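Local coordinates for periplasmic solute binding protein (Pectobacterium atrosepticum, PDB 4RY1), which probably binds a sugar in the periplasm and delivers it to an ABC-type transporter, at residues G110-M115 / S284-L289. Sequence-based numbering, arbitrary orientation. Where two conformers were deposited one is given.
Sequences GLPISM and SKPSSL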
loop_
_atom_site.group_PDB
_atom_site.type_symbol
_atom_site.label_atom_id
_atom_site.label_comp_id
_atom_site.label_asym_id
_atom_site.label_seq_id
_atom_site.Cartn_x
_atom_site.Cartn_y
_atom_site.Cartn_z
ATOM N N GLY A 110 -1.384 -4.657 -16.471
ATOM C CA GLY A 110 -0.543 -3.557 -16.029
ATOM C C GLY A 110 0.836 -4.075 -15.681
ATOM O O GLY A 110 1.012 -5.258 -15.445
ATOM N N LEU A 111 1.813 -3.174 -15.678
ATOM C CA LEU A 111 3.189 -3.539 -15.396
ATOM C C LEU A 111 3.540 -2.985 -13.992
ATOM O O LEU A 111 3.520 -1.767 -13.781
ATOM C CB LEU A 111 4.121 -2.934 -16.428
ATOM C CG LEU A 111 5.602 -3.271 -16.347
ATOM C CD1 LEU A 111 5.854 -4.778 -16.242
ATOM C CD2 LEU A 111 6.298 -2.672 -17.576
ATOM N N PRO A 112 3.831 -3.853 -13.019
ATOM C CA PRO A 112 4.198 -3.317 -11.723
ATOM C C PRO A 112 5.387 -2.387 -11.755
ATOM O O PRO A 112 6.413 -2.713 -12.342
ATOM C CB PRO A 112 4.502 -4.570 -10.905
ATOM C CG PRO A 112 3.599 -5.586 -11.512
ATOM C CD PRO A 112 3.685 -5.311 -12.981
ATOM N N ILE A 113 5.224 -1.232 -11.132
ATOM C CA ILE A 113 6.303 -0.235 -11.076
ATOM C C ILE A 113 7.337 -0.633 -10.027
ATOM O O ILE A 113 8.552 -0.479 -10.227
ATOM C CB ILE A 113 5.737 1.153 -10.802
ATOM C CG1 ILE A 113 4.789 1.551 -11.941
ATOM C CG2 ILE A 113 6.851 2.184 -10.658
ATOM C CD1 ILE A 113 3.865 2.699 -11.582
ATOM N N SER A 114 6.822 -1.111 -8.907
ATOM C CA SER A 114 7.591 -1.657 -7.795
ATOM C C SER A 114 6.672 -2.594 -7.037
ATOM O O SER A 114 5.438 -2.444 -7.061
ATOM C CB SER A 114 8.114 -0.573 -6.874
ATOM O OG SER A 114 7.076 0.146 -6.307
ATOM N N MET A 115 7.272 -3.544 -6.329
ATOM C CA MET A 115 6.584 -4.333 -5.333
ATOM C C MET A 115 6.760 -3.616 -4.013
ATOM O O MET A 115 7.747 -2.894 -3.812
ATOM C CB MET A 115 7.119 -5.781 -5.309
ATOM C CG MET A 115 6.813 -6.569 -6.597
ATOM S SD MET A 115 5.043 -6.753 -7.123
ATOM C CE MET A 115 4.527 -7.819 -5.775
ATOM N N SER A 284 2.331 -8.404 0.782
ATOM C CA SER A 284 2.947 -7.717 -0.345
ATOM C C SER A 284 2.009 -7.591 -1.527
ATOM O O SER A 284 1.123 -8.424 -1.731
ATOM C CB SER A 284 4.214 -8.435 -0.817
ATOM O OG SER A 284 5.131 -8.709 0.233
ATOM N N LYS A 285 2.255 -6.555 -2.324
ATOM C CA LYS A 285 1.503 -6.329 -3.569
ATOM C C LYS A 285 2.253 -5.326 -4.414
ATOM O O LYS A 285 3.194 -4.688 -3.940
ATOM C CB LYS A 285 0.117 -5.768 -3.286
ATOM C CG LYS A 285 0.104 -4.343 -2.754
ATOM C CD LYS A 285 -1.290 -3.745 -2.729
ATOM C CE LYS A 285 -1.256 -2.256 -2.454
ATOM N NZ LYS A 285 -2.608 -1.619 -2.613
ATOM N N PRO A 286 1.858 -5.173 -5.683
ATOM C CA PRO A 286 2.434 -4.047 -6.434
ATOM C C PRO A 286 2.093 -2.730 -5.800
ATOM O O PRO A 286 0.940 -2.515 -5.426
ATOM C CB PRO A 286 1.770 -4.157 -7.809
ATOM C CG PRO A 286 1.334 -5.583 -7.917
ATOM C CD PRO A 286 0.922 -5.934 -6.511
ATOM N N SER A 287 3.050 -1.816 -5.723
ATOM C CA SER A 287 2.745 -0.495 -5.170
ATOM C C SER A 287 1.806 0.291 -6.084
ATOM O O SER A 287 1.048 1.131 -5.619
ATOM C CB SER A 287 4.007 0.330 -4.959
ATOM O OG SER A 287 4.561 0.765 -6.188
ATOM N N SER A 288 1.921 0.005 -7.375
ATOM C CA SER A 288 1.140 0.596 -8.457
ATOM C C SER A 288 1.591 -0.077 -9.740
ATOM O O SER A 288 2.644 -0.731 -9.771
ATOM C CB SER A 288 1.331 2.113 -8.554
ATOM O OG SER A 288 0.417 2.810 -7.697
ATOM N N LEU A 289 0.796 0.115 -10.785
ATOM C CA LEU A 289 1.045 -0.445 -12.111
ATOM C C LEU A 289 0.954 0.687 -13.102
ATOM O O LEU A 289 0.246 1.658 -12.846
ATOM C CB LEU A 289 -0.035 -1.472 -12.528
ATOM C CG LEU A 289 -0.518 -2.504 -11.508
ATOM C CD1 LEU A 289 -1.714 -3.294 -12.039
ATOM C CD2 LEU A 289 0.583 -3.459 -11.240
#
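Two antiparallel strands of the mixed sheet, 107-123 and 284-292, pair at a point where each turns a corner, at Ile113 and at Ser287. Two backbone bonds hold the strands together around the corners: Ile113 N donates to Ser288 O over 3.0 Å with an almost linear N-H...O angle of 177°, and Ser287 N to Ser114 O over 2.8 Å. Bonds of Leu111 with Phe290 and Lys285 with Thr116 continue the pairing on either side. Serine suits this bend because its short hydroxyl reaches its counterpart. In both Ser114 and Ser287, OG stands between the backbone N and the carbonyl carbon (chi1 61° and 72°), which brings Ser114 OG within 2.6 Å of Ser287 OG, a short hydrogen bond in a buried place. Ser114 OG is also bonded to the backbone carbonyl of Asn323, so the corner is tied to a neighbouring loop. Long strands that run between the two lobes are a hallmark of periplasmic binding proteins, and this pair is consistent with such a framework.

Proline, which has no N-H to give, fits non-hydrogen-bonded positions: Pro112 pairs with Leu289, and Pro286 with Met115, whose side chains diverge. Leu289 lies alongside the Pro112 ring, its CD2 3.7 Å from Pro112 CG, while Pro112 CB meets Pro286 CB at 4.1 Å. Flexible Met115 starts away from Pro286 but bends at chi2 and chi3, setting SD 4.0 Å from Pro286 CG and CE 3.6 Å from Lys285 C. Lys285 points away from strand 107-123; its NZ hydrogen-bonds to Asn67, forms a salt bridge with Glu369 and meets a glycerol, probably from the crystallisation liquor, which bonds to Ser287 O.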